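PDB 6Q1S: probable amino acid aminotransferase from Mycobacterium tuberculosis, which is probably a pyridoxal-phosphate-type aminotransferase of class IV, modelled here as a two-chain assembly with 4'-deoxy-4'-aminopyridoxal-5'-phosphate and 2-oxoglutaric acid. Local coordinates for residues B[125-137]-B[164-178]. Residues are numbered along the deposited sequence; the frame is centred on the assembly and turned at random.
Sequences GVSAITLDRGLPA and HAARQGAGDVIFVST
Arg133 extends its CG anti to the backbone N (chi1 173°) and then bends at chi2 (62°), which lays CD over the Phe175 ring. Phe175 CG lies anti to its own carbonyl carbon, beside the backbone N. The pair sits at the end of a parallel beta pairing, strand 126-132 with strand 172-176, joined by a connection that includes helix 156-166 in a beta-alpha-beta arrangement. This belongs to the mixed sheet of the class IV aminotransferase fold.

Arg133 CD stands 3.6 Å from the Phe175 ring centroid, a CH-pi contact over the centre of the face. The guanidinium lies farther out over the ring, too far for more than a weak cation-pi attraction. Its plane is turned 52° from that of the ring. Val173 CG1 lies over the opposite face, toward the rim. The Phe175 side chain is about 7 Å from the bound 4'-deoxy-4'-aminopyridoxal-5'-phosphate.

On the same sheet face, Ile129 reaches the end of the helix. Its CD1 meets Ala165 CB at 3.7 Å, and its CG2 touches Ala170 CB. A Schellman motif with Gly169 as C-prime residue ends this helix. Leu131 CD2 approaches His164 ND1 obliquely, and Trp145 of the second subunit packs against both residues.

The other face carries Ala128, Thr130, Asp132, Asp172, Ile174 and Val176. Here Thr130 CB packs on Val176 CG2 at 3.8 Å, while Thr130 OG1 is hydrogen-bonded to Asp266 OD1. Ile174 packs against strand 249-254.

The backbones are joined by hydrogen bonds such as Ile174 N to Ile129 O (3.1 Å) and Val176 N to Leu131 O (2.9 Å). At the end of strand 126-132, Asp132 forms an Asx turn: its OD1 accepts Gly134 N at 2.7 Å, nearly along the C-O axis. Past the strand ends, Thr178 N still donates a hydrogen bond to Leu135 O at 3.3 Å, from above the carbonyl plane.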
ATOM      1  N   GLY B 125      -9.364  -6.733  26.025  1.00 31.07           N
ATOM      2  CA  GLY B 125      -8.831  -5.450  25.626  1.00 30.60           C
ATOM      3  C   GLY B 125      -7.437  -5.591  25.058  1.00 29.99           C
ATOM      4  O   GLY B 125      -6.933  -6.693  24.815  1.00 29.86           O
ATOM      5  N   VAL B 126      -6.793  -4.444  24.850  1.00 29.64           N
ATOM      6  CA  VAL B 126      -5.490  -4.406  24.202  1.00 29.04           C
ATOM      7  C   VAL B 126      -4.613  -3.369  24.884  1.00 29.14           C
ATOM      8  O   VAL B 126      -5.100  -2.407  25.484  1.00 29.48           O
ATOM      9  CB  VAL B 126      -5.587  -4.087  22.690  1.00 29.29           C
ATOM     10  CG1 VAL B 126      -6.369  -5.165  21.947  1.00 30.15           C
ATOM     11  CG2 VAL B 126      -6.207  -2.714  22.470  1.00 29.44           C
ATOM     12  N   SER B 127      -3.307  -3.581  24.784  1.00 28.87           N
ATOM     13  CA  SER B 127      -2.317  -2.587  25.162  1.00 28.85           C
ATOM     14  C   SER B 127      -1.831  -1.915  23.888  1.00 28.11           C
ATOM     15  O   SER B 127      -1.395  -2.592  22.950  1.00 29.36           O
ATOM     16  CB  SER B 127      -1.148  -3.225  25.915  1.00 29.10           C
ATOM     17  OG  SER B 127      -0.380  -4.048  25.056  1.00 28.61           O
ATOM     18  N   ALA B 128      -1.926  -0.593  23.844  1.00 28.06           N
ATOM     19  CA  ALA B 128      -1.601   0.162  22.648  1.00 29.26           C
ATOM     20  C   ALA B 128      -0.490   1.156  22.945  1.00 29.22           C
ATOM     21  O   ALA B 128      -0.240   1.519  24.097  1.00 31.23           O
ATOM     22  CB  ALA B 128      -2.832   0.899  22.102  1.00 30.94           C
ATOM     23  N   ILE B 129       0.189   1.581  21.885  1.00 26.96           N
ATOM     24  CA  ILE B 129       1.206   2.618  21.969  1.00 26.79           C
ATOM     25  C   ILE B 129       0.888   3.682  20.931  1.00 26.38           C
ATOM     26  O   ILE B 129       0.392   3.371  19.841  1.00 25.92           O
ATOM     27  CB  ILE B 129       2.628   2.054  21.754  1.00 27.13           C
ATOM     28  CG1 ILE B 129       2.739   1.364  20.392  1.00 27.27           C
ATOM     29  CG2 ILE B 129       2.987   1.078  22.865  1.00 27.04           C
ATOM     30  CD1 ILE B 129       4.155   0.988  20.015  1.00 25.61           C
ATOM     31  N   THR B 130       1.163   4.938  21.270  1.00 26.57           N
ATOM     32  CA  THR B 130       1.028   6.018  20.305  1.00 26.22           C
ATOM     33  C   THR B 130       2.262   6.056  19.416  1.00 25.83           C
ATOM     34  O   THR B 130       3.393   5.916  19.892  1.00 25.87           O
ATOM     35  CB  THR B 130       0.843   7.361  21.010  1.00 26.67           C
ATOM     36  OG1 THR B 130       1.960   7.611  21.870  1.00 26.99           O
ATOM     37  CG2 THR B 130      -0.439   7.357  21.832  1.00 27.19           C
ATOM     38  N   LEU B 131       2.042   6.254  18.120  1.00 25.18           N
ATOM     39  CA  LEU B 131       3.130   6.254  17.156  1.00 31.04           C
ATOM     40  C   LEU B 131       2.925   7.375  16.151  1.00 29.80           C
ATOM     41  O   LEU B 131       1.798   7.630  15.717  1.00 30.04           O
ATOM     42  CB  LEU B 131       3.213   4.908  16.430  1.00 24.27           C
ATOM     43  CG  LEU B 131       4.593   4.281  16.251  1.00 24.43           C
ATOM     44  CD1 LEU B 131       5.284   4.080  17.592  1.00 25.09           C
ATOM     45  CD2 LEU B 131       4.451   2.966  15.519  1.00 23.69           C
ATOM     46  N   ASP B 132       4.019   8.041  15.786  1.00 28.97           N
ATOM     47  CA  ASP B 132       3.946   9.098  14.788  1.00 29.82           C
ATOM     48  C   ASP B 132       3.561   8.509  13.439  1.00 30.54           C
ATOM     49  O   ASP B 132       4.213   7.585  12.942  1.00 32.06           O
ATOM     50  CB  ASP B 132       5.290   9.820  14.689  1.00 31.68           C
ATOM     51  CG  ASP B 132       5.188  11.164  13.987  1.00 31.86           C
ATOM     52  OD1 ASP B 132       4.424  11.277  13.005  1.00 31.97           O
ATOM     53  OD2 ASP B 132       5.880  12.110  14.415  1.00 31.14           O
ATOM     54  N   ARG B 133       2.495   9.046  12.847  1.00 29.89           N
ATOM     55  CA  ARG B 133       2.069   8.591  11.530  1.00 26.38           C
ATOM     56  C   ARG B 133       2.849   9.279  10.418  1.00 25.15           C
ATOM     57  O   ARG B 133       3.053   8.693   9.348  1.00 23.94           O
ATOM     58  CB  ARG B 133       0.564   8.823  11.363  1.00 24.86           C
ATOM     59  CG  ARG B 133       0.036   8.552   9.967  1.00 24.22           C
ATOM     60  CD  ARG B 133       0.243   7.099   9.579  1.00 24.38           C
ATOM     61  NE  ARG B 133      -0.261   6.821   8.240  1.00 26.00           N
ATOM     62  CZ  ARG B 133       0.463   6.952   7.132  1.00 27.08           C
ATOM     63  NH1 ARG B 133       1.724   7.355   7.208  1.00 26.93           N
ATOM     64  NH2 ARG B 133      -0.073   6.679   5.952  1.00 28.12           N
ATOM     65  N   GLY B 134       3.305  10.506  10.656  1.00 27.12           N
ATOM     66  CA  GLY B 134       3.986  11.277   9.646  1.00 27.93           C
ATOM     67  C   GLY B 134       3.086  12.161   8.819  1.00 27.75           C
ATOM     68  O   GLY B 134       3.591  13.005   8.070  1.00 25.11           O
ATOM     69  N   LEU B 135       1.772  12.026   8.963  1.00 28.93           N
ATOM     70  CA  LEU B 135       0.837  12.854   8.225  1.00 30.49           C
ATOM     71  C   LEU B 135       0.307  13.965   9.110  1.00 31.44           C
ATOM     72  O   LEU B 135       0.028  13.738  10.290  1.00 34.10           O
ATOM     73  CB  LEU B 135      -0.349  12.023   7.729  1.00 31.97           C
ATOM     74  CG  LEU B 135      -0.218  11.119   6.507  1.00 33.12           C
ATOM     75  CD1 LEU B 135      -1.468  10.267   6.362  1.00 34.16           C
ATOM     76  CD2 LEU B 135      -0.017  11.970   5.269  1.00 32.88           C
ATOM     77  N   PRO B 136       0.181  15.168   8.568  1.00 29.90           N
ATOM     78  CA  PRO B 136      -0.529  16.232   9.277  1.00 29.94           C
ATOM     79  C   PRO B 136      -2.034  16.105   9.088  1.00 32.76           C
ATOM     80  O   PRO B 136      -2.526  15.434   8.179  1.00 36.56           O
ATOM     81  CB  PRO B 136       0.017  17.512   8.636  1.00 29.13           C
ATOM     82  CG  PRO B 136       0.419  17.093   7.270  1.00 28.52           C
ATOM     83  CD  PRO B 136       0.848  15.657   7.351  1.00 28.90           C
ATOM     84  N   ALA B 137      -2.765  16.777   9.979  1.00 33.20           N
ATOM     85  CA  ALA B 137      -4.221  16.682   9.997  1.00 35.23           C
ATOM     86  C   ALA B 137      -4.863  17.200   8.715  1.00 41.46           C
ATOM     87  O   ALA B 137      -5.999  16.823   8.411  1.00 45.78           O
ATOM     88  CB  ALA B 137      -4.773  17.443  11.203  1.00 33.94           C
ATOM     89  N   HIS B 164       5.568  -3.874  14.420  1.00 23.15           N
ATOM     90  CA  HIS B 164       6.506  -3.052  15.177  1.00 23.40           C
ATOM     91  C   HIS B 164       6.075  -2.924  16.631  1.00 24.03           C
ATOM     92  O   HIS B 164       6.904  -3.020  17.543  1.00 24.41           O
ATOM     93  CB  HIS B 164       6.630  -1.675  14.519  1.00 23.09           C
ATOM     94  CG  HIS B 164       7.373  -0.667  15.341  1.00 23.41           C
ATOM     95  ND1 HIS B 164       6.736   0.227  16.174  1.00 23.79           N
ATOM     96  CD2 HIS B 164       8.697  -0.402  15.450  1.00 23.45           C
ATOM     97  CE1 HIS B 164       7.634   0.995  16.765  1.00 24.04           C
ATOM     98  NE2 HIS B 164       8.832   0.632  16.344  1.00 23.84           N
ATOM     99  N   ALA B 165       4.778  -2.714  16.868  1.00 24.19           N
ATOM    100  CA  ALA B 165       4.284  -2.604  18.237  1.00 24.97           C
ATOM    101  C   ALA B 165       4.261  -3.953  18.939  1.00 25.57           C
ATOM    102  O   ALA B 165       4.368  -4.010  20.169  1.00 25.77           O
ATOM    103  CB  ALA B 165       2.889  -1.986  18.244  1.00 24.91           C
ATOM    104  N   ALA B 166       4.109  -5.042  18.185  1.00 24.93           N
ATOM    105  CA  ALA B 166       4.117  -6.364  18.799  1.00 25.30           C
ATOM    106  C   ALA B 166       5.481  -6.690  19.392  1.00 25.53           C
ATOM    107  O   ALA B 166       5.568  -7.276  20.478  1.00 27.77           O
ATOM    108  CB  ALA B 166       3.709  -7.424  17.775  1.00 24.96           C
ATOM    109  N   ARG B 167       6.560  -6.287  18.716  1.00 25.14           N
ATOM    110  CA  ARG B 167       7.897  -6.520  19.249  1.00 25.37           C
ATOM    111  C   ARG B 167       8.154  -5.753  20.536  1.00 27.89           C
ATOM    112  O   ARG B 167       9.142  -6.040  21.222  1.00 30.78           O
ATOM    113  CB  ARG B 167       8.958  -6.154  18.207  1.00 24.85           C
ATOM    114  CG  ARG B 167       8.950  -7.048  16.977  1.00 24.37           C
ATOM    115  CD  ARG B 167      10.176  -6.823  16.102  1.00 23.97           C
ATOM    116  NE  ARG B 167      10.106  -5.575  15.347  1.00 23.55           N
ATOM    117  CZ  ARG B 167       9.570  -5.471  14.135  1.00 23.02           C
ATOM    118  NH1 ARG B 167       9.055  -6.539  13.542  1.00 22.84           N
ATOM    119  NH2 ARG B 167       9.546  -4.301  13.515  1.00 22.71           N
ATOM    120  N   GLN B 168       7.297  -4.795  20.880  1.00 27.09           N
ATOM    121  CA  GLN B 168       7.428  -4.034  22.113  1.00 26.63           C
ATOM    122  C   GLN B 168       6.302  -4.339  23.095  1.00 27.37           C
ATOM    123  O   GLN B 168       6.057  -3.557  24.020  1.00 29.11           O
ATOM    124  CB  GLN B 168       7.500  -2.541  21.798  1.00 26.37           C
ATOM    125  CG  GLN B 168       8.378  -2.248  20.594  1.00 26.37           C
ATOM    126  CD  GLN B 168       8.605  -0.773  20.369  1.00 30.05           C
ATOM    127  OE1 GLN B 168       7.977  -0.166  19.506  1.00 32.33           O
ATOM    128  NE2 GLN B 168       9.519  -0.189  21.135  1.00 33.69           N
ATOM    129  N   GLY B 169       5.615  -5.465  22.915  1.00 28.65           N
ATOM    130  CA  GLY B 169       4.567  -5.872  23.827  1.00 27.68           C
ATOM    131  C   GLY B 169       3.244  -5.160  23.666  1.00 30.49           C
ATOM    132  O   GLY B 169       2.385  -5.284  24.546  1.00 32.42           O
ATOM    133  N   ALA B 170       3.049  -4.418  22.581  1.00 27.04           N
ATOM    134  CA  ALA B 170       1.811  -3.687  22.352  1.00 26.99           C
ATOM    135  C   ALA B 170       0.921  -4.454  21.382  1.00 26.66           C
ATOM    136  O   ALA B 170       1.397  -5.000  20.383  1.00 26.17           O
ATOM    137  CB  ALA B 170       2.095  -2.288  21.806  1.00 26.64           C
ATOM    138  N   GLY B 171      -0.374  -4.483  21.682  1.00 26.96           N
ATOM    139  CA  GLY B 171      -1.317  -5.237  20.882  1.00 26.77           C
ATOM    140  C   GLY B 171      -1.890  -4.464  19.715  1.00 26.25           C
ATOM    141  O   GLY B 171      -2.450  -5.057  18.788  1.00 25.96           O
ATOM    142  N   ASP B 172      -1.763  -3.142  19.743  1.00 26.17           N
ATOM    143  CA  ASP B 172      -2.272  -2.307  18.663  1.00 25.73           C
ATOM    144  C   ASP B 172      -1.556  -0.962  18.715  1.00 25.62           C
ATOM    145  O   ASP B 172      -0.636  -0.758  19.515  1.00 25.84           O
ATOM    146  CB  ASP B 172      -3.791  -2.152  18.767  1.00 26.03           C
ATOM    147  CG  ASP B 172      -4.462  -2.078  17.409  1.00 30.68           C
ATOM    148  OD1 ASP B 172      -4.017  -1.275  16.564  1.00 31.81           O
ATOM    149  OD2 ASP B 172      -5.445  -2.818  17.194  1.00 32.12           O
ATOM    150  N   VAL B 173      -1.987  -0.039  17.860  1.00 25.30           N
ATOM    151  CA  VAL B 173      -1.327   1.249  17.687  1.00 25.13           C
ATOM    152  C   VAL B 173      -2.398   2.321  17.558  1.00 25.27           C
ATOM    153  O   VAL B 173      -3.468   2.080  16.989  1.00 25.20           O
ATOM    154  CB  VAL B 173      -0.398   1.249  16.449  1.00 24.48           C
ATOM    155  CG1 VAL B 173       0.051   2.660  16.088  1.00 24.32           C
ATOM    156  CG2 VAL B 173       0.806   0.366  16.685  1.00 24.42           C
ATOM    157  N   ILE B 174      -2.118   3.497  18.109  1.00 25.50           N
ATOM    158  CA  ILE B 174      -2.912   4.692  17.867  1.00 25.59           C
ATOM    159  C   ILE B 174      -2.012   5.674  17.131  1.00 25.20           C
ATOM    160  O   ILE B 174      -0.999   6.128  17.678  1.00 25.32           O
ATOM    161  CB  ILE B 174      -3.457   5.299  19.169  1.00 26.27           C
ATOM    162  CG1 ILE B 174      -4.493   4.361  19.793  1.00 26.67           C
ATOM    163  CG2 ILE B 174      -4.071   6.665  18.898  1.00 28.14           C
ATOM    164  CD1 ILE B 174      -5.091   4.879  21.077  1.00 27.38           C
ATOM    165  N   PHE B 175      -2.363   5.978  15.885  1.00 24.77           N
ATOM    166  CA  PHE B 175      -1.572   6.896  15.080  1.00 24.41           C
ATOM    167  C   PHE B 175      -1.789   8.327  15.546  1.00 24.78           C
ATOM    168  O   PHE B 175      -2.928   8.762  15.740  1.00 25.08           O
ATOM    169  CB  PHE B 175      -1.945   6.769  13.604  1.00 23.89           C
ATOM    170  CG  PHE B 175      -1.196   5.692  12.878  1.00 23.41           C
ATOM    171  CD1 PHE B 175       0.183   5.608  12.969  1.00 23.75           C
ATOM    172  CD2 PHE B 175      -1.872   4.762  12.108  1.00 23.15           C
ATOM    173  CE1 PHE B 175       0.875   4.620  12.300  1.00 22.84           C
ATOM    174  CE2 PHE B 175      -1.184   3.768  11.438  1.00 22.74           C
ATOM    175  CZ  PHE B 175       0.193   3.698  11.534  1.00 22.58           C
ATOM    176  N   VAL B 176      -0.698   9.066  15.713  1.00 25.38           N
ATOM    177  CA  VAL B 176      -0.757  10.478  16.059  1.00 26.90           C
ATOM    178  C   VAL B 176      -0.088  11.258  14.939  1.00 29.16           C
ATOM    179  O   VAL B 176       0.972  10.863  14.440  1.00 30.53           O
ATOM    180  CB  VAL B 176      -0.083  10.768  17.416  1.00 25.62           C
ATOM    181  CG1 VAL B 176      -0.382  12.187  17.864  1.00 26.06           C
ATOM    182  CG2 VAL B 176      -0.540   9.766  18.467  1.00 25.98           C
ATOM    183  N   SER B 177      -0.716  12.360  14.547  1.00 28.92           N
ATOM    184  CA  SER B 177      -0.207  13.195  13.475  1.00 29.21           C
ATOM    185  C   SER B 177       0.996  14.016  13.936  1.00 31.71           C
ATOM    186  O   SER B 177       1.254  14.176  15.133  1.00 31.20           O
ATOM    187  CB  SER B 177      -1.310  14.118  12.966  1.00 28.89           C
ATOM    188  OG  SER B 177      -1.729  15.016  13.977  1.00 28.78           O
ATOM    189  N   THR B 178       1.736  14.545  12.958  1.00 34.03           N
ATOM    190  CA  THR B 178       2.859  15.426  13.273  1.00 35.04           C
ATOM    191  C   THR B 178       2.391  16.674  14.011  1.00 36.06           C
ATOM    192  O   THR B 178       3.143  17.257  14.799  1.00 36.59           O
ATOM    193  CB  THR B 178       3.607  15.813  11.995  1.00 33.73           C
ATOM    194  OG1 THR B 178       3.802  14.650  11.182  1.00 30.65           O
ATOM    195  CG2 THR B 178       4.969  16.411  12.331  1.00 35.56           C
TER